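Local coordinates for D-alanyl-D-alanine carboxypeptidase (Enterococcus faecalis V583, PDB 5ZHF), which cleaves the C-terminal D-alanine from peptidoglycan-derived pentapeptides as a zinc-dependent carboxypeptidase, and probably contributes to vancomycin resistance, at residues K102-E105 and I106-K110; G118-S121 and A122-K125. All coordinates share one frame; numbering follows the deposited sequence.

Contact 1 (K102-E105 and I106-K110)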
loop_
_atom_site.group_PDB
_atom_site.type_symbol
_atom_site.label_atom_id
_atom_site.label_comp_id
_atom_site.label_asym_id
_atom_site.label_seq_id
_atom_site.Cartn_x
_atom_site.Cartn_y
_atom_site.Cartn_z
ATOM N N LYS A 102 -3.910 15.456 1.763
ATOM C CA LYS A 102 -4.512 14.294 2.448
ATOM C C LYS A 102 -3.440 13.511 3.204
ATOM O O LYS A 102 -3.634 13.155 4.393
ATOM C CB LYS A 102 -5.279 13.383 1.478
ATOM C CG LYS A 102 -5.957 12.158 2.114
ATOM C CD LYS A 102 -6.919 12.543 3.243
ATOM C CE LYS A 102 -8.050 11.552 3.496
ATOM N NZ LYS A 102 -9.295 12.249 3.969
ATOM N N GLN A 103 -2.309 13.286 2.550
ATOM C CA GLN A 103 -1.199 12.564 3.162
ATOM C C GLN A 103 -0.705 13.279 4.426
ATOM O O GLN A 103 -0.481 12.624 5.449
ATOM C CB GLN A 103 -0.036 12.364 2.180
ATOM C CG GLN A 103 1.054 11.429 2.674
ATOM C CD GLN A 103 0.602 9.991 2.917
ATOM O OE1 GLN A 103 -0.382 9.526 2.347
ATOM N NE2 GLN A 103 1.348 9.273 3.759
ATOM N N GLN A 104 -0.545 14.602 4.336
ATOM C CA GLN A 104 -0.156 15.424 5.501
ATOM C C GLN A 104 -1.152 15.248 6.653
ATOM O O GLN A 104 -0.759 15.089 7.803
ATOM C CB GLN A 104 -0.076 16.916 5.123
ATOM C CG GLN A 104 0.481 17.799 6.234
ATOM C CD GLN A 104 1.952 17.557 6.433
ATOM O OE1 GLN A 104 2.752 17.885 5.559
ATOM N NE2 GLN A 104 2.316 16.923 7.548
ATOM N N GLU A 105 -2.439 15.275 6.342
ATOM C CA GLU A 105 -3.478 15.155 7.368
ATOM C C GLU A 105 -3.462 13.783 8.049
ATOM O O GLU A 105 -3.621 13.686 9.274
ATOM C CB GLU A 105 -4.858 15.441 6.769
ATOM C CG GLU A 105 -5.027 16.897 6.366
ATOM C CD GLU A 105 -6.306 17.194 5.605
ATOM O OE1 GLU A 105 -7.172 16.300 5.488
ATOM O OE2 GLU A 105 -6.444 18.344 5.131
ATOM N N ILE A 106 -3.280 12.756 7.252
ATOM C CA ILE A 106 -3.203 11.428 7.789
ATOM C C ILE A 106 -1.966 11.311 8.660
ATOM O O ILE A 106 -2.033 10.755 9.697
ATOM C CB ILE A 106 -3.256 10.363 6.691
ATOM C CG1 ILE A 106 -4.621 10.401 6.059
ATOM C CG2 ILE A 106 -2.963 8.989 7.255
ATOM C CD1 ILE A 106 -4.813 9.430 4.940
HETATM N N MSE A 107 -0.846 11.881 8.220
HETATM C CA MSE A 107 0.387 11.841 8.996
HETATM C C MSE A 107 0.259 12.578 10.309
HETATM O O MSE A 107 0.749 12.084 11.347
HETATM C CB MSE A 107 1.515 12.462 8.181
HETATM C CG MSE A 107 2.832 12.418 8.948
HETATM SE SE MSE A 107 4.260 13.214 7.849
HETATM C CE MSE A 107 5.747 12.976 9.119
ATOM N N ASP A 108 -0.386 13.741 10.286
ATOM C CA ASP A 108 -0.594 14.555 11.461
ATOM C C ASP A 108 -1.502 13.874 12.458
ATOM O O ASP A 108 -1.302 13.970 13.622
ATOM C CB ASP A 108 -1.176 15.904 11.064
ATOM C CG ASP A 108 -0.194 16.777 10.348
ATOM O OD1 ASP A 108 0.984 16.468 10.299
ATOM O OD2 ASP A 108 -0.629 17.793 9.851
ATOM N N GLU A 109 -2.515 13.200 11.978
ATOM C CA GLU A 109 -3.422 12.455 12.859
ATOM C C GLU A 109 -2.686 11.321 13.576
ATOM O O GLU A 109 -2.937 11.081 14.756
ATOM C CB GLU A 109 -4.674 11.963 12.107
ATOM C CG GLU A 109 -5.640 13.120 11.851
ATOM C CD GLU A 109 -6.888 12.780 11.038
ATOM O OE1 GLU A 109 -8.011 13.214 11.453
ATOM O OE2 GLU A 109 -6.756 12.110 9.977
ATOM N N LYS A 110 -1.759 10.657 12.887
ATOM C CA LYS A 110 -0.928 9.614 13.518
ATOM C C LYS A 110 0.025 10.215 14.548
ATOM O O LYS A 110 0.203 9.621 15.624
ATOM C CB LYS A 110 -0.145 8.795 12.478
ATOM C CG LYS A 110 0.593 7.557 13.001
ATOM C CD LYS A 110 -0.288 6.521 13.687
ATOM C CE LYS A 110 -1.324 5.880 12.775
ATOM N NZ LYS A 110 -2.417 5.216 13.554
#

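Contact 2 (G118-S121 and A122-K125)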
loop_
_atom_site.group_PDB
_atom_site.type_symbol
_atom_site.label_atom_id
_atom_site.label_comp_id
_atom_site.label_asym_id
_atom_site.label_seq_id
_atom_site.Cartn_x
_atom_site.Cartn_y
_atom_site.Cartn_z
ATOM N N GLY A 118 1.896 9.659 25.181
ATOM C CA GLY A 118 3.024 10.079 26.007
ATOM C C GLY A 118 4.316 10.279 25.253
ATOM O O GLY A 118 5.386 10.013 25.805
ATOM N N TYR A 119 4.230 10.727 23.995
ATOM C CA TYR A 119 5.377 11.092 23.185
ATOM C C TYR A 119 5.419 12.606 23.018
ATOM O O TYR A 119 4.375 13.249 22.843
ATOM C CB TYR A 119 5.285 10.433 21.799
ATOM C CG TYR A 119 5.466 8.944 21.826
ATOM C CD1 TYR A 119 4.526 8.117 22.426
ATOM C CD2 TYR A 119 6.582 8.359 21.251
ATOM C CE1 TYR A 119 4.688 6.747 22.456
ATOM C CE2 TYR A 119 6.754 6.979 21.276
ATOM C CZ TYR A 119 5.812 6.189 21.885
ATOM O OH TYR A 119 5.961 4.821 21.924
ATOM N N THR A 120 6.619 13.196 23.088
ATOM C CA THR A 120 6.771 14.604 22.712
ATOM C C THR A 120 6.549 14.688 21.203
ATOM O O THR A 120 6.678 13.673 20.501
ATOM C CB THR A 120 8.176 15.142 22.987
ATOM O OG1 THR A 120 9.129 14.441 22.157
ATOM C CG2 THR A 120 8.534 14.984 24.455
ATOM N N SER A 121 6.277 15.893 20.708
ATOM C CA SER A 121 6.015 16.073 19.269
ATOM C C SER A 121 7.122 15.482 18.384
ATOM O O SER A 121 6.826 14.805 17.400
ATOM C CB SER A 121 5.763 17.547 18.930
ATOM O OG SER A 121 6.679 18.378 19.601
ATOM N N ALA A 122 8.383 15.693 18.750
ATOM C CA ALA A 122 9.510 15.168 17.949
ATOM C C ALA A 122 9.585 13.639 17.954
ATOM O O ALA A 122 9.774 13.017 16.911
ATOM C CB ALA A 122 10.822 15.762 18.429
ATOM N N GLN A 123 9.427 13.034 19.124
ATOM C CA GLN A 123 9.333 11.577 19.220
ATOM C C GLN A 123 8.155 11.022 18.412
ATOM O O GLN A 123 8.272 9.990 17.774
ATOM C CB GLN A 123 9.122 11.140 20.669
ATOM C CG GLN A 123 10.249 11.400 21.642
ATOM C CD GLN A 123 9.874 10.916 23.038
ATOM O OE1 GLN A 123 8.911 11.408 23.637
ATOM N NE2 GLN A 123 10.595 9.899 23.540
ATOM N N ALA A 124 7.004 11.684 18.525
ATOM C CA ALA A 124 5.770 11.256 17.846
ATOM C C ALA A 124 5.913 11.266 16.322
ATOM O O ALA A 124 5.455 10.331 15.655
ATOM C CB ALA A 124 4.597 12.124 18.272
ATOM N N LYS A 125 6.539 12.314 15.793
ATOM C CA LYS A 125 6.801 12.408 14.342
ATOM C C LYS A 125 7.651 11.231 13.861
ATOM O O LYS A 125 7.292 10.536 12.889
ATOM C CB LYS A 125 7.477 13.738 13.995
ATOM C CG LYS A 125 6.567 14.951 14.136
ATOM C CD LYS A 125 7.351 16.238 14.401
ATOM C CE LYS A 125 6.460 17.408 14.812
ATOM N NZ LYS A 125 6.006 18.238 13.661
HETATM O O HOH W 1 9.316 17.815 20.713
#

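Contact 1 (K102-E105 and I106-K110)
Gln-104 reaches one turn ahead to Asp-108. From CB its chain sets off with CG anti to the backbone N (chi1 -173°). It then bends at chi2 (71°), so that CD turns across the helix surface and the amide is carried over toward Asp-108. CG passes 3.8 Å from OD2 of Asp-108. CD lies a little farther from OD1. At the tip, NE2 donates to Asp-108 OD1 at 3.1 Å. The acceptor lies close to the amide plane of Gln-104, but the amide comes in from above the carboxylate plane. The two planes are 33° apart. NE2 also sits 4.2 Å from SE of Met-107, a selenomethionine here, and the Gln-104 side chain touches Pro-135.

Residues 102-110 lie in about two and a half turns of helix 100-116. The i to i+4 ladder runs from Lys-102 O to Ile-106 N, at 2.9 Å, through to Glu-105 O and Glu-109 N. On another side of the helix, CG, CD and CE of Lys-102 all curl past CD1 of Ile-106, each at about 4.1 Å. This is an aliphatic contact on a partly open surface.

Gln-103 contributes its carbonyl O, which accepts from Met-107 N. Its side chain belongs to the substrate-binding site. There OE1 accepts from Arg-98 and NE2 donates to Ala-133 O, which fixes the rotation of the amide. Met-107 extends straight to reach Val-134 of the same loop.

Contact 2 (G118-S121 and A122-K125)
A capping box starts helix 121-128, with Thr-120 as the N-cap and Gln-123 three residues on. The chain of Gln-123 runs back toward the loop, with CG beside its own backbone N (chi1 -66°) and extended beyond. This brings OE1 to the backbone N of Thr-120 at 3.0 Å. The bond is nearly straight, 167° at the hydrogen, and lies in the carbonyl plane of the amide on a lone pair. In return, Thr-120 OG1 accepts weakly from Gln-123 N at 3.4 Å. OG1 also packs against CG of Gln-123. The carbonyl O of Thr-120 takes the first helical bond, from Ala-124 N at 2.8 Å.

The Tyr-119 ring edge meets the base of the Gln-123 side chain. Its CD2 lies 3.8 Å from Gln-123 CB, which sits near the ring plane. The two side chains cross at about a right angle. CB of Tyr-119 rests on the methyl of Ala-124, 4.0 Å away. Tyr-114 of helix 100-116 meets the Tyr-119 ring edge-to-face, and Ala-124 packs on the same helix.

Ala-122 N, another N-H of the first turn, donates to a water 3.0 Å away that also bonds to Ser-121 OG. Gly-118, with positive phi (104°), ends the preceding helix in a Schellman motif. A Schellman motif followed by a capping box is characteristic of a short connection between two consecutive helices, here 100-116 and 121-128.

Contact 1 comes first along the chain, in the first half and middle of helix 100-116. Contact 2 follows, in the loop after that helix and the first turn of helix 121-128. Their centres are about 15 Å apart. Their nearest atoms are about 5 Å apart and do not touch. Both belong to the M15B peptidase domain and lie on one flank of the chain, contact 2 being the more peripheral. In contact 1 the side chain of Gln-103, a substrate-binding residue, is about 7 Å from the zinc ion. Contact 2 marks the far turn, where the chain reverses before heading back toward the substrate-binding residues Trp-131, Val-132 and Ala-133.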